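Local coordinates for predicted protease of the collagenase family (Methanopyrus kandleri, PDB 5D88), which is probably a peptidase of the U32 family, a zinc-binding TIM-barrel protein thought to hydrolyse peptide bonds, at residues M21-C29 / P38-P47; L135-D146 / G158-L168. All blocks are in the same frame, centred on the assembly; numbering follows the deposited sequence.

Contact 1 (M21-C29 / P38-P47); sequences MTRRWYLCC and PEDSDGIVVP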
loop_
_atom_site.group_PDB
_atom_site.type_symbol
_atom_site.label_atom_id
_atom_site.label_comp_id
_atom_site.label_asym_id
_atom_site.label_seq_id
_atom_site.Cartn_x
_atom_site.Cartn_y
_atom_site.Cartn_z
ATOM N N MET A 21 2.835 -0.613 33.533
ATOM C CA MET A 21 2.235 0.697 33.347
ATOM C C MET A 21 2.305 0.988 31.856
ATOM O O MET A 21 3.171 0.452 31.168
ATOM C CB MET A 21 2.967 1.786 34.137
ATOM C CG MET A 21 3.615 1.318 35.447
ATOM S SD MET A 21 5.258 0.596 35.202
ATOM C CE MET A 21 6.096 1.024 36.736
ATOM N N THR A 22 1.373 1.799 31.353
ATOM C CA THR A 22 1.379 2.167 29.940
ATOM C C THR A 22 2.630 2.975 29.612
ATOM O O THR A 22 2.944 3.953 30.290
ATOM C CB THR A 22 0.125 2.977 29.598
ATOM O OG1 THR A 22 -1.043 2.183 29.826
ATOM C CG2 THR A 22 0.131 3.396 28.155
ATOM N N ARG A 23 3.346 2.570 28.566
ATOM C CA ARG A 23 4.560 3.269 28.173
ATOM C C ARG A 23 4.234 4.307 27.107
ATOM O O ARG A 23 3.468 4.039 26.178
ATOM C CB ARG A 23 5.605 2.268 27.689
ATOM C CG ARG A 23 6.050 1.372 28.822
ATOM C CD ARG A 23 7.093 0.370 28.402
ATOM N NE ARG A 23 6.617 -0.487 27.322
ATOM C CZ ARG A 23 5.863 -1.572 27.486
ATOM N NH1 ARG A 23 5.477 -1.960 28.703
ATOM N NH2 ARG A 23 5.493 -2.270 26.415
ATOM N N ARG A 24 4.810 5.500 27.248
ATOM C CA ARG A 24 4.406 6.653 26.446
ATOM C C ARG A 24 5.567 7.151 25.600
ATOM O O ARG A 24 6.634 7.489 26.129
ATOM C CB ARG A 24 3.873 7.774 27.333
ATOM C CG ARG A 24 2.593 7.375 28.047
ATOM C CD ARG A 24 1.942 8.539 28.761
ATOM N NE ARG A 24 1.582 9.648 27.874
ATOM C CZ ARG A 24 0.429 9.752 27.216
ATOM N NH1 ARG A 24 -0.494 8.808 27.310
ATOM N NH2 ARG A 24 0.195 10.814 26.458
ATOM N N TRP A 25 5.334 7.219 24.297
ATOM C CA TRP A 25 6.296 7.645 23.302
ATOM C C TRP A 25 5.767 8.873 22.580
ATOM O O TRP A 25 4.571 8.962 22.282
ATOM C CB TRP A 25 6.533 6.521 22.306
ATOM C CG TRP A 25 7.217 5.353 22.915
ATOM C CD1 TRP A 25 6.650 4.350 23.645
ATOM C CD2 TRP A 25 8.609 5.070 22.856
ATOM N NE1 TRP A 25 7.613 3.457 24.039
ATOM C CE2 TRP A 25 8.827 3.880 23.567
ATOM C CE3 TRP A 25 9.696 5.709 22.269
ATOM C CZ2 TRP A 25 10.088 3.313 23.695
ATOM C CZ3 TRP A 25 10.939 5.151 22.401
ATOM C CH2 TRP A 25 11.130 3.970 23.108
ATOM N N TYR A 26 6.660 9.811 22.287
ATOM C CA TYR A 26 6.300 11.042 21.600
ATOM C C TYR A 26 7.121 11.208 20.330
ATOM O O TYR A 26 8.340 11.024 20.334
ATOM C CB TYR A 26 6.500 12.253 22.511
ATOM C CG TYR A 26 5.470 12.309 23.594
ATOM C CD1 TYR A 26 5.606 11.560 24.747
ATOM C CD2 TYR A 26 4.329 13.078 23.436
ATOM C CE1 TYR A 26 4.635 11.597 25.736
ATOM C CE2 TYR A 26 3.367 13.103 24.394
ATOM C CZ TYR A 26 3.519 12.371 25.546
ATOM O OH TYR A 26 2.528 12.433 26.494
ATOM N N LEU A 27 6.441 11.565 19.253
ATOM C CA LEU A 27 7.106 11.955 18.023
ATOM C C LEU A 27 7.932 13.213 18.262
ATOM O O LEU A 27 7.496 14.140 18.949
ATOM C CB LEU A 27 6.053 12.210 16.933
ATOM C CG LEU A 27 6.608 12.657 15.579
ATOM C CD1 LEU A 27 7.282 11.509 14.841
ATOM C CD2 LEU A 27 5.526 13.283 14.730
ATOM N N CYS A 28 9.133 13.248 17.691
ATOM C CA CYS A 28 9.973 14.434 17.777
ATOM C C CYS A 28 10.582 14.689 16.409
ATOM O O CYS A 28 11.391 13.879 15.932
ATOM C CB CYS A 28 11.052 14.260 18.846
ATOM S SG CYS A 28 12.110 15.669 18.980
ATOM N N CYS A 29 10.211 15.824 15.797
ATOM C CA CYS A 29 10.613 16.153 14.434
ATOM C C CYS A 29 11.667 17.234 14.359
ATOM O O CYS A 29 12.128 17.551 13.251
ATOM C CB CYS A 29 9.413 16.605 13.603
ATOM S SG CYS A 29 8.224 15.327 13.372
ATOM N N PRO A 38 6.832 15.683 27.407
ATOM C CA PRO A 38 6.695 15.661 28.864
ATOM C C PRO A 38 7.888 15.002 29.539
ATOM O O PRO A 38 8.471 14.040 29.027
ATOM C CB PRO A 38 5.409 14.860 29.079
ATOM C CG PRO A 38 4.633 15.079 27.822
ATOM C CD PRO A 38 5.665 15.076 26.743
ATOM N N GLU A 39 8.235 15.527 30.719
ATOM C CA GLU A 39 9.427 15.060 31.425
ATOM C C GLU A 39 9.362 13.572 31.757
ATOM O O GLU A 39 10.398 12.897 31.756
ATOM C CB GLU A 39 9.634 15.866 32.707
ATOM C CG GLU A 39 10.257 17.238 32.486
ATOM C CD GLU A 39 10.639 17.933 33.787
ATOM O OE1 GLU A 39 11.426 17.358 34.571
ATOM O OE2 GLU A 39 10.142 19.053 34.030
ATOM N N ASP A 40 8.175 13.039 32.040
ATOM C CA ASP A 40 8.054 11.648 32.471
ATOM C C ASP A 40 7.877 10.671 31.314
ATOM O O ASP A 40 7.562 9.501 31.547
ATOM C CB ASP A 40 6.887 11.492 33.452
ATOM C CG ASP A 40 5.572 12.015 32.894
ATOM O OD1 ASP A 40 5.482 12.210 31.661
ATOM O OD2 ASP A 40 4.625 12.229 33.692
ATOM N N SER A 41 8.087 11.110 30.081
ATOM C CA SER A 41 7.873 10.232 28.949
ATOM C C SER A 41 8.898 9.104 28.943
ATOM O O SER A 41 9.998 9.211 29.498
ATOM C CB SER A 41 7.955 11.021 27.658
ATOM O OG SER A 41 6.948 12.019 27.639
ATOM N N ASP A 42 8.516 7.999 28.314
ATOM C CA ASP A 42 9.432 6.874 28.245
ATOM C C ASP A 42 10.425 7.045 27.105
ATOM O O ASP A 42 11.602 6.695 27.245
ATOM C CB ASP A 42 8.641 5.576 28.120
ATOM C CG ASP A 42 7.871 5.261 29.391
ATOM O OD1 ASP A 42 8.510 4.853 30.379
ATOM O OD2 ASP A 42 6.641 5.449 29.418
ATOM N N GLY A 43 9.994 7.626 25.997
ATOM C CA GLY A 43 10.888 7.724 24.860
ATOM C C GLY A 43 10.347 8.648 23.793
ATOM O O GLY A 43 9.217 9.138 23.866
ATOM N N ILE A 44 11.196 8.900 22.807
ATOM C CA ILE A 44 10.817 9.664 21.631
ATOM C C ILE A 44 11.023 8.811 20.388
ATOM O O ILE A 44 11.833 7.872 20.366
ATOM C CB ILE A 44 11.593 10.994 21.520
ATOM C CG1 ILE A 44 13.098 10.726 21.504
ATOM C CG2 ILE A 44 11.197 11.924 22.674
ATOM C CD1 ILE A 44 13.885 11.703 20.703
ATOM N N VAL A 45 10.251 9.146 19.352
ATOM C CA VAL A 45 10.312 8.526 18.031
ATOM C C VAL A 45 10.737 9.618 17.068
ATOM O O VAL A 45 10.056 10.641 16.959
ATOM C CB VAL A 45 8.950 7.930 17.627
ATOM C CG1 VAL A 45 8.978 7.372 16.214
ATOM C CG2 VAL A 45 8.551 6.870 18.611
ATOM N N VAL A 46 11.860 9.419 16.385
ATOM C CA VAL A 46 12.455 10.449 15.550
ATOM C C VAL A 46 12.527 9.939 14.112
ATOM O O VAL A 46 13.075 8.856 13.856
ATOM C CB VAL A 46 13.843 10.879 16.072
ATOM C CG1 VAL A 46 14.794 9.725 16.141
ATOM C CG2 VAL A 46 14.424 11.975 15.218
ATOM N N PRO A 47 11.965 10.664 13.146
ATOM C CA PRO A 47 12.040 10.234 11.742
ATOM C C PRO A 47 13.468 10.277 11.243
ATOM O O PRO A 47 14.141 11.306 11.372
ATOM C CB PRO A 47 11.180 11.268 10.997
ATOM C CG PRO A 47 10.424 11.953 12.021
ATOM C CD PRO A 47 11.222 11.923 13.277
#
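The indole of W25 lies across G43, filling the hollow left where the neighbouring strand has no side chain. G43 CA sits over one ring face, 3.9 Å from the centroid of the six-membered ring and displaced toward its rim, a CH-pi contact. A first torsion of -67° sets CG beside the backbone N, and the ring edge then reaches I44 O, with CZ3 3.5 Å away. V45 CG2 adds an oblique touch at CE3, and R187 a cation-pi contact. On the other side of the sheet, I44 packs against helix 63-75 and P38 is the bump: its CD stands over the centre of the Y26 ring at 3.7 Å from the centroid, only 12° off the normal. S41 OG crowds CE1 of the same ring at an oblique position while bonding to P38 O, which the backbone N of S41 also engages in the type I turn P38–S41. In the conformer of R24 described here, one of two, NE and NH2 both reach Y26 OH within the guanidinium plane. At the strand entrance, D42 OD2 accepts from R24 N (2.8 Å, 164°) on its anti side. From there the backbones pair in parallel, Y26 N bonding to G43 O at 3.1 Å and V45 N to Y26 O at 2.9 Å. P47, having no N-H to offer, brings CD 3.3 Å from C28 O, a buried oxygen without a polar partner in the model. Strands 23-27 and 43-47, linked through the short helix 31-34, form the first beta-alpha-beta unit of the TIM barrel.

Contact 2 (L135-D146 / G158-L168); sequences LTVVVSHTAAVD and GADVITVDPAL. With ACT (acetate ion), chain C.
V138 pairs with V161 and V139 with I162 in the parallel bridges of a TIM-barrel beta-alpha-beta unit: strand 136-139, helix 148-157, strand 161-163. The side chains of V138 and V161 lie side by side, V138 CG2 resting 4.0 Å from V161 CB on the face that touches R187, whereas V139 CG2 presses on A159 CB (3.5 Å) on the side of helix 148-157. D160 clamps the entrance: OD2 accepts from V137 N on its anti side, 164° at the hydrogen, while V137 O takes both D160 N and V161 N. After V139 N bonds to V161 O, V139 O is held twice by T163, through N and through OG1 at 2.8 Å; the first torsion of -47° keeps OG1 beside its own backbone N, and CG2 is left to meet H141 CB. Beyond the strands the chains separate around water 2, which donates to S140 O and T163 O and accepts from V145 N. They rejoin where D165 N meets V145 O nearly straight, 171°, though from above the carbonyl plane. H141 CD2 comes near P166 CG, and at the ring edge NE2 donates to O of an acetate, probably from the crystallisation liquor, at 2.8 Å.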
loop_
_atom_site.group_PDB
_atom_site.type_symbol
_atom_site.label_atom_id
_atom_site.label_comp_id
_atom_site.label_asym_id
_atom_site.label_seq_id
_atom_site.Cartn_x
_atom_site.Cartn_y
_atom_site.Cartn_z
ATOM N N LEU A 135 17.832 -4.697 18.483
ATOM C CA LEU A 135 17.010 -3.509 18.665
ATOM C C LEU A 135 15.559 -3.934 18.860
ATOM O O LEU A 135 15.150 -5.011 18.408
ATOM C CB LEU A 135 17.120 -2.596 17.434
ATOM C CG LEU A 135 18.510 -2.119 17.053
ATOM C CD1 LEU A 135 18.542 -1.425 15.703
ATOM C CD2 LEU A 135 19.004 -1.196 18.116
ATOM N N THR A 136 14.772 -3.074 19.512
ATOM C CA THR A 136 13.328 -3.281 19.567
ATOM C C THR A 136 12.748 -3.104 18.171
ATOM O O THR A 136 12.952 -2.064 17.542
ATOM C CB THR A 136 12.654 -2.285 20.521
ATOM O OG1 THR A 136 13.284 -2.316 21.793
ATOM C CG2 THR A 136 11.185 -2.630 20.707
ATOM N N VAL A 137 12.014 -4.099 17.690
ATOM C CA VAL A 137 11.418 -4.061 16.357
ATOM C C VAL A 137 9.940 -3.724 16.507
ATOM O O VAL A 137 9.155 -4.537 17.011
ATOM C CB VAL A 137 11.610 -5.385 15.611
ATOM C CG1 VAL A 137 11.030 -5.300 14.212
ATOM C CG2 VAL A 137 13.075 -5.756 15.550
ATOM N N VAL A 138 9.569 -2.515 16.084
ATOM C CA VAL A 138 8.209 -1.987 16.215
ATOM C C VAL A 138 7.594 -1.919 14.823
ATOM O O VAL A 138 8.153 -1.284 13.921
ATOM C CB VAL A 138 8.201 -0.593 16.856
ATOM C CG1 VAL A 138 6.768 -0.082 17.032
ATOM C CG2 VAL A 138 8.934 -0.589 18.166
ATOM N N VAL A 139 6.440 -2.553 14.645
ATOM C CA VAL A 139 5.700 -2.424 13.396
ATOM C C VAL A 139 4.871 -1.145 13.449
ATOM O O VAL A 139 4.018 -0.967 14.332
ATOM C CB VAL A 139 4.811 -3.638 13.139
ATOM C CG1 VAL A 139 4.021 -3.438 11.847
ATOM C CG2 VAL A 139 5.661 -4.910 13.063
ATOM N N SER A 140 5.116 -0.263 12.492
ATOM C CA SER A 140 4.419 1.005 12.399
ATOM C C SER A 140 2.944 0.817 12.086
ATOM O O SER A 140 2.543 -0.133 11.425
ATOM C CB SER A 140 5.042 1.859 11.291
ATOM O OG SER A 140 4.478 3.172 11.281
ATOM N N HIS A 141 2.136 1.788 12.524
ATOM C CA HIS A 141 0.754 1.850 12.081
ATOM C C HIS A 141 0.638 1.973 10.565
ATOM O O HIS A 141 -0.414 1.649 10.018
ATOM C CB HIS A 141 0.043 3.015 12.778
ATOM C CG HIS A 141 0.388 4.348 12.215
ATOM N ND1 HIS A 141 1.563 5.000 12.520
ATOM C CD2 HIS A 141 -0.274 5.142 11.342
ATOM C CE1 HIS A 141 1.625 6.125 11.836
ATOM N NE2 HIS A 141 0.515 6.246 11.129
ATOM N N THR A 142 1.691 2.414 9.857
ATOM C CA THR A 142 1.567 2.500 8.400
ATOM C C THR A 142 1.546 1.135 7.719
ATOM O O THR A 142 1.247 1.065 6.522
ATOM C CB THR A 142 2.698 3.323 7.806
ATOM O OG1 THR A 142 3.942 2.682 8.123
ATOM C CG2 THR A 142 2.661 4.765 8.362
ATOM N N ALA A 143 1.849 0.059 8.445
ATOM C CA ALA A 143 1.673 -1.278 7.904
ATOM C C ALA A 143 0.217 -1.746 7.936
ATOM O O ALA A 143 -0.089 -2.818 7.391
ATOM C CB ALA A 143 2.547 -2.265 8.671
ATOM N N ALA A 144 -0.664 -0.997 8.596
ATOM C CA ALA A 144 -2.112 -1.248 8.580
ATOM C C ALA A 144 -2.487 -2.617 9.159
ATOM O O ALA A 144 -3.358 -3.307 8.635
ATOM C CB ALA A 144 -2.676 -1.098 7.171
ATOM N N VAL A 145 -1.863 -2.994 10.272
ATOM C CA VAL A 145 -2.192 -4.250 10.939
ATOM C C VAL A 145 -3.539 -4.083 11.643
ATOM O O VAL A 145 -3.650 -3.370 12.642
ATOM C CB VAL A 145 -1.105 -4.672 11.930
ATOM C CG1 VAL A 145 -1.541 -5.927 12.668
ATOM C CG2 VAL A 145 0.212 -4.934 11.202
ATOM N N ASP A 146 -4.560 -4.756 11.140
ATOM C CA ASP A 146 -5.894 -4.566 11.689
ATOM C C ASP A 146 -6.599 -5.876 11.979
ATOM O O ASP A 146 -7.802 -5.864 12.292
ATOM C CB ASP A 146 -6.740 -3.703 10.749
ATOM C CG ASP A 146 -6.835 -4.265 9.339
ATOM O OD1 ASP A 146 -6.218 -5.312 9.049
ATOM O OD2 ASP A 146 -7.528 -3.629 8.504
ATOM N N GLY A 158 9.268 -11.435 13.364
ATOM C CA GLY A 158 10.167 -10.962 14.401
ATOM C C GLY A 158 9.778 -9.670 15.098
ATOM O O GLY A 158 10.590 -9.093 15.826
ATOM N N ALA A 159 8.556 -9.196 14.914
ATOM C CA ALA A 159 8.161 -7.982 15.608
ATOM C C ALA A 159 8.171 -8.194 17.114
ATOM O O ALA A 159 7.769 -9.249 17.610
ATOM C CB ALA A 159 6.771 -7.526 15.159
ATOM N N ASP A 160 8.639 -7.174 17.841
ATOM C CA ASP A 160 8.531 -7.109 19.301
ATOM C C ASP A 160 7.294 -6.352 19.760
ATOM O O ASP A 160 6.741 -6.645 20.832
ATOM C CB ASP A 160 9.762 -6.414 19.884
ATOM C CG ASP A 160 11.055 -7.180 19.618
ATOM O OD1 ASP A 160 11.082 -8.400 19.891
ATOM O OD2 ASP A 160 12.041 -6.562 19.155
ATOM N N VAL A 161 6.878 -5.373 18.966
ATOM C CA VAL A 161 5.766 -4.470 19.250
ATOM C C VAL A 161 5.019 -4.277 17.945
ATOM O O VAL A 161 5.647 -4.091 16.897
ATOM C CB VAL A 161 6.265 -3.100 19.758
ATOM C CG1 VAL A 161 5.118 -2.159 20.045
ATOM C CG2 VAL A 161 7.156 -3.259 20.950
ATOM N N ILE A 162 3.690 -4.306 17.996
ATOM C CA ILE A 162 2.868 -4.035 16.825
ATOM C C ILE A 162 1.975 -2.847 17.130
ATOM O O ILE A 162 1.244 -2.851 18.125
ATOM C CB ILE A 162 2.044 -5.256 16.406
ATOM C CG1 ILE A 162 2.990 -6.359 15.911
ATOM C CG2 ILE A 162 1.085 -4.870 15.288
ATOM C CD1 ILE A 162 2.316 -7.665 15.554
ATOM N N THR A 163 2.057 -1.827 16.288
ATOM C CA THR A 163 1.147 -0.691 16.338
ATOM C C THR A 163 -0.070 -1.053 15.494
ATOM O O THR A 163 0.070 -1.374 14.307
ATOM C CB THR A 163 1.810 0.580 15.795
ATOM O OG1 THR A 163 3.114 0.744 16.350
ATOM C CG2 THR A 163 1.002 1.786 16.158
ATOM N N VAL A 164 -1.249 -1.066 16.108
ATOM C CA VAL A 164 -2.441 -1.405 15.342
ATOM C C VAL A 164 -2.804 -0.253 14.409
ATOM O O VAL A 164 -2.458 0.917 14.631
ATOM C CB VAL A 164 -3.627 -1.748 16.257
ATOM C CG1 VAL A 164 -3.299 -2.923 17.168
ATOM C CG2 VAL A 164 -4.068 -0.509 17.057
ATOM N N ASP A 165 -3.536 -0.588 13.352
ATOM C CA ASP A 165 -4.125 0.467 12.555
ATOM C C ASP A 165 -5.000 1.340 13.456
ATOM O O ASP A 165 -5.744 0.817 14.301
ATOM C CB ASP A 165 -4.955 -0.087 11.400
ATOM C CG ASP A 165 -5.559 1.028 10.558
ATOM O OD1 ASP A 165 -4.859 1.550 9.670
ATOM O OD2 ASP A 165 -6.707 1.421 10.811
ATOM N N PRO A 166 -4.931 2.663 13.315
ATOM C CA PRO A 166 -5.658 3.548 14.242
ATOM C C PRO A 166 -7.166 3.328 14.281
ATOM O O PRO A 166 -7.821 3.741 15.258
ATOM C CB PRO A 166 -5.309 4.950 13.721
ATOM C CG PRO A 166 -4.032 4.795 13.092
ATOM C CD PRO A 166 -3.988 3.421 12.478
ATOM N N ALA A 167 -7.750 2.689 13.265
ATOM C CA ALA A 167 -9.176 2.394 13.326
ATOM C C ALA A 167 -9.524 1.504 14.509
ATOM O O ALA A 167 -10.682 1.498 14.937
ATOM C CB ALA A 167 -9.656 1.744 12.024
ATOM N N LEU A 168 -8.553 0.790 15.071
ATOM C CA LEU A 168 -8.791 -0.107 16.200
ATOM C C LEU A 168 -8.568 0.547 17.558
ATOM O O LEU A 168 -8.686 -0.134 18.584
ATOM C CB LEU A 168 -7.885 -1.329 16.087
ATOM C CG LEU A 168 -8.380 -2.439 15.163
ATOM C CD1 LEU A 168 -8.488 -1.949 13.740
ATOM C CD2 LEU A 168 -7.449 -3.631 15.230
HETATM C C ACT C . -0.014 9.328 9.441
HETATM O O ACT C . -0.728 8.429 9.948
HETATM O OXT ACT C . 0.631 9.010 8.416
HETATM C CH3 ACT C . 0.036 10.717 10.016
HETATM O O HOH W 1 14.418 -7.100 19.867
HETATM O O HOH W 2 0.175 -1.561 11.722
HETATM O O HOH W 3 -2.515 2.853 8.736
HETATM O O HOH W 4 -8.249 -0.886 9.029
#

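Contact 1 is complete before contact 2 begins along the chain: it pairs the first and second strands of the closed eight-stranded parallel barrel, and contact 2 pairs the fifth and sixth. Strands 79-83 and 117-120 separate them on one way round, 185-190 and 244-247 on the other. Their centres are 16 Å apart and the nearest atoms about 6 Å, without touching. Strand 185-190 bridges the gap: R187 meets W25 of contact 1 and V138, V161 and T163 of contact 2, and E185 reaches R23 and V161. Both contacts thus build the barrel wall, away from the zinc ligands C88 and H209.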